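Geranyltranstransferase (Legionella pneumophila subsp. pneumophila, PDB 3LOM) probably catalyses the magnesium-dependent condensation of isopentenyl diphosphate with allylic diphosphates to make farnesyl or related prenyl diphosphates. Local coordinates at residues 12-21 against 50-60. Residues are numbered along the deposited sequence; the frame is centred on the assembly and turned at random. Where two conformers were deposited one is given.
Sequences VIDKYTQRHE and GKRIRPILVYL. With PO4 (phosphate ion), chain C.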
# COMPACT_ATOMS: atom_id res chain seq x y z
N VAL A 12 -3.45 -6.67 -31.82
CA VAL A 12 -2.31 -6.59 -30.89
C VAL A 12 -2.77 -6.04 -29.53
O VAL A 12 -2.38 -6.55 -28.47
CB VAL A 12 -1.12 -5.78 -31.51
CG1 VAL A 12 -0.23 -5.15 -30.44
CG2 VAL A 12 -0.29 -6.67 -32.42
N ILE A 13 -3.63 -5.02 -29.57
CA ILE A 13 -4.27 -4.45 -28.38
C ILE A 13 -5.20 -5.47 -27.70
O ILE A 13 -5.16 -5.64 -26.48
CB ILE A 13 -5.03 -3.14 -28.73
CG1 ILE A 13 -4.08 -2.12 -29.38
CG2 ILE A 13 -5.70 -2.53 -27.48
CD1 ILE A 13 -4.76 -1.12 -30.30
N ASP A 14 -6.01 -6.16 -28.51
CA ASP A 14 -6.92 -7.21 -28.03
C ASP A 14 -6.17 -8.35 -27.34
O ASP A 14 -6.63 -8.85 -26.31
CB ASP A 14 -7.75 -7.78 -29.19
CG ASP A 14 -8.65 -6.74 -29.85
OD1 ASP A 14 -9.23 -5.89 -29.13
OD2 ASP A 14 -8.79 -6.78 -31.09
N LYS A 15 -5.03 -8.73 -27.90
CA LYS A 15 -4.20 -9.82 -27.40
C LYS A 15 -3.51 -9.45 -26.10
O LYS A 15 -3.26 -10.32 -25.26
CB LYS A 15 -3.14 -10.20 -28.44
CG LYS A 15 -2.80 -11.68 -28.51
CD LYS A 15 -3.78 -12.43 -29.41
CE LYS A 15 -3.41 -13.90 -29.54
NZ LYS A 15 -4.34 -14.60 -30.46
N TYR A 16 -3.19 -8.17 -25.93
CA TYR A 16 -2.53 -7.68 -24.72
C TYR A 16 -3.42 -7.68 -23.48
O TYR A 16 -2.95 -7.99 -22.39
CB TYR A 16 -1.89 -6.30 -24.96
CG TYR A 16 -0.49 -6.34 -25.56
CD1 TYR A 16 0.45 -7.28 -25.13
CD2 TYR A 16 -0.10 -5.43 -26.54
CE1 TYR A 16 1.74 -7.32 -25.66
CE2 TYR A 16 1.19 -5.46 -27.09
CZ TYR A 16 2.10 -6.41 -26.65
OH TYR A 16 3.37 -6.44 -27.18
N THR A 17 -4.71 -7.35 -23.64
CA THR A 17 -5.70 -7.48 -22.56
C THR A 17 -5.83 -8.94 -22.10
O THR A 17 -5.70 -9.23 -20.90
CB THR A 17 -7.10 -6.96 -22.99
OG1 THR A 17 -7.00 -5.61 -23.46
CG2 THR A 17 -8.10 -7.01 -21.82
N GLN A 18 -6.07 -9.83 -23.07
CA GLN A 18 -6.17 -11.28 -22.83
C GLN A 18 -4.96 -11.83 -22.08
O GLN A 18 -5.13 -12.59 -21.12
CB GLN A 18 -6.32 -12.04 -24.15
CG GLN A 18 -7.69 -11.93 -24.81
CD GLN A 18 -7.75 -12.64 -26.16
OE1 GLN A 18 -8.08 -12.04 -27.18
NE2 GLN A 18 -7.42 -13.94 -26.17
N ARG A 19 -3.76 -11.43 -22.51
CA ARG A 19 -2.51 -11.82 -21.86
C ARG A 19 -2.45 -11.31 -20.42
O ARG A 19 -2.05 -12.04 -19.50
CB ARG A 19 -1.29 -11.33 -22.67
CG ARG A 19 0.03 -11.46 -21.93
CD ARG A 19 1.26 -11.24 -22.79
NE ARG A 19 2.46 -11.67 -22.06
CZ ARG A 19 3.54 -12.23 -22.60
NH1 ARG A 19 3.60 -12.44 -23.91
NH2 ARG A 19 4.55 -12.58 -21.82
N HIS A 20 -2.87 -10.06 -20.23
CA HIS A 20 -2.86 -9.41 -18.93
C HIS A 20 -3.84 -10.06 -17.94
O HIS A 20 -3.49 -10.32 -16.79
CB HIS A 20 -3.13 -7.89 -19.07
CG HIS A 20 -3.59 -7.24 -17.81
ND1 HIS A 20 -2.78 -7.12 -16.69
CD2 HIS A 20 -4.77 -6.67 -17.48
CE1 HIS A 20 -3.45 -6.51 -15.73
NE2 HIS A 20 -4.66 -6.22 -16.18
N GLU A 21 -5.06 -10.33 -18.41
CA GLU A 21 -6.08 -11.00 -17.59
C GLU A 21 -5.67 -12.42 -17.19
O GLU A 21 -5.89 -12.84 -16.05
CB GLU A 21 -7.42 -11.02 -18.33
CG GLU A 21 -8.05 -9.65 -18.49
CD GLU A 21 -9.33 -9.68 -19.31
OE1 GLU A 21 -9.69 -10.76 -19.83
OE2 GLU A 21 -9.98 -8.62 -19.44
N GLY A 50 -14.40 -5.08 -21.47
CA GLY A 50 -13.63 -3.97 -22.03
C GLY A 50 -12.14 -4.09 -21.73
O GLY A 50 -11.69 -5.10 -21.18
N LYS A 51 -11.38 -3.05 -22.08
CA LYS A 51 -9.93 -3.06 -21.86
C LYS A 51 -9.45 -2.05 -20.80
O LYS A 51 -10.08 -1.01 -20.57
CB LYS A 51 -9.13 -2.93 -23.17
CG LYS A 51 -9.93 -2.60 -24.44
CD LYS A 51 -10.33 -3.87 -25.21
CE LYS A 51 -10.75 -3.56 -26.64
NZ LYS A 51 -9.57 -3.32 -27.53
N ARG A 52 -8.34 -2.41 -20.16
CA ARG A 52 -7.71 -1.57 -19.14
C ARG A 52 -6.49 -0.88 -19.75
O ARG A 52 -5.50 -1.54 -20.11
CB ARG A 52 -7.28 -2.42 -17.93
CG ARG A 52 -8.03 -3.74 -17.73
CD ARG A 52 -9.18 -3.62 -16.73
NE ARG A 52 -10.47 -3.41 -17.38
CZ ARG A 52 -11.12 -2.25 -17.39
NH1 ARG A 52 -10.59 -1.19 -16.79
NH2 ARG A 52 -12.29 -2.14 -18.01
N ILE A 53 -6.55 0.45 -19.86
CA ILE A 53 -5.54 1.25 -20.58
C ILE A 53 -4.09 1.20 -20.06
O ILE A 53 -3.15 1.11 -20.86
CB ILE A 53 -6.04 2.72 -20.86
CG1 ILE A 53 -5.17 3.42 -21.91
CG2 ILE A 53 -6.17 3.54 -19.58
CD1 ILE A 53 -5.19 2.77 -23.28
N ARG A 54 -3.90 1.21 -18.74
CA ARG A 54 -2.55 1.21 -18.15
C ARG A 54 -1.66 -0.01 -18.49
O ARG A 54 -0.50 0.19 -18.86
CB ARG A 54 -2.58 1.52 -16.64
CG ARG A 54 -2.94 2.96 -16.32
CD ARG A 54 -3.68 3.08 -15.00
NE ARG A 54 -4.26 4.41 -14.81
CZ ARG A 54 -5.45 4.79 -15.25
NH1 ARG A 54 -5.88 6.03 -15.02
NH2 ARG A 54 -6.22 3.96 -15.94
N PRO A 55 -2.18 -1.26 -18.37
CA PRO A 55 -1.36 -2.40 -18.80
C PRO A 55 -0.96 -2.39 -20.27
O PRO A 55 0.17 -2.76 -20.59
CB PRO A 55 -2.27 -3.61 -18.55
CG PRO A 55 -3.07 -3.21 -17.44
CD PRO A 55 -3.37 -1.75 -17.64
N ILE A 56 -1.87 -1.97 -21.14
CA ILE A 56 -1.61 -1.86 -22.57
C ILE A 56 -0.47 -0.88 -22.87
O ILE A 56 0.44 -1.19 -23.64
CB ILE A 56 -2.88 -1.45 -23.36
CG1 ILE A 56 -4.02 -2.45 -23.10
CG2 ILE A 56 -2.59 -1.35 -24.86
CD1 ILE A 56 -5.41 -1.94 -23.50
N LEU A 57 -0.51 0.29 -22.22
CA LEU A 57 0.53 1.31 -22.36
C LEU A 57 1.88 0.78 -21.92
O LEU A 57 2.88 1.03 -22.58
CB LEU A 57 0.18 2.58 -21.57
CG LEU A 57 -1.02 3.39 -22.07
CD1 LEU A 57 -1.47 4.37 -20.99
CD2 LEU A 57 -0.72 4.10 -23.38
N VAL A 58 1.90 0.04 -20.81
CA VAL A 58 3.09 -0.71 -20.38
C VAL A 58 3.62 -1.67 -21.45
O VAL A 58 4.83 -1.71 -21.70
CB VAL A 58 2.80 -1.47 -19.06
CG1 VAL A 58 3.88 -2.50 -18.74
CG2 VAL A 58 2.69 -0.49 -17.94
N TYR A 59 2.72 -2.42 -22.08
CA TYR A 59 3.11 -3.38 -23.12
C TYR A 59 3.65 -2.69 -24.36
O TYR A 59 4.68 -3.09 -24.89
CB TYR A 59 1.94 -4.29 -23.50
CG TYR A 59 1.66 -5.38 -22.48
CD1 TYR A 59 2.67 -6.24 -22.06
CD2 TYR A 59 0.38 -5.56 -21.95
CE1 TYR A 59 2.42 -7.24 -21.12
CE2 TYR A 59 0.12 -6.56 -21.02
CZ TYR A 59 1.14 -7.39 -20.61
OH TYR A 59 0.90 -8.38 -19.69
N LEU A 60 2.96 -1.64 -24.80
CA LEU A 60 3.32 -0.91 -26.02
C LEU A 60 4.59 -0.07 -25.88
O LEU A 60 5.39 -0.00 -26.81
CB LEU A 60 2.15 -0.07 -26.50
CG LEU A 60 0.96 -0.87 -27.04
CD1 LEU A 60 -0.10 0.05 -27.60
CD2 LEU A 60 1.43 -1.85 -28.10
P PO4 C . -9.61 2.52 -17.35
O1 PO4 C . -10.63 3.04 -18.33
O2 PO4 C . -10.32 1.73 -16.26
O3 PO4 C . -8.62 1.62 -18.06
O4 PO4 C . -8.89 3.70 -16.74
O HOH W 1 -0.15 -8.14 -17.28
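Ile13 opens the contact by laying CG2 across two partners, 4.0 Å from Ile56 CD1 and 4.0 Å from Lys51 NZ, its chain meeting both at about a right angle. At the next residue, Lys51 NZ donates to Asp14 OD1 at 3.0 Å, nearly along the carboxylate C-O axis, a salt bridge that ties the loop before helix 53-64 to helix 5-28. Bends at chi2 and chi4 (77°) bring the lysine tip there.

Tyr16 and Tyr59 carry the centre. Their ring planes lie 6° apart with centroids 4.6 Å from each other, yet the rings are displaced in-plane with little mutual cover; instead Tyr59 CB sits over the middle of the Tyr16 face, 3.5 Å from its centroid, a CH-pi contact. Leu60 CD2 approaches Tyr16 CE2 obliquely, and the Tyr16 hydroxyl is hydrogen-bonded to Asp63. Thr17 OG1 rests 3.4 Å from Lys51 CB, a van der Waals contact. Arg19 NE forms a salt bridge with Asp73, and the Tyr59 hydroxyl is hydrogen-bonded to the same carboxylate.

His20 lies flat against Pro55, whose CG stands 3.7 Å from the imidazole centroid; a water in the ring plane at ND1 donates to Tyr59 OH.

The segments 12-21 and 53-60 cross at 111° between their axes in the all-alpha isoprenoid synthase fold. Beyond the crossing, Ile53 N and Arg54 NH2 donate to a phosphate ion, probably from the crystallisation liquor; the Gly-Lys-Arg-x-Arg sequence here is consistent with the homoallylic diphosphate (isopentenyl diphosphate) site of prenyl synthases.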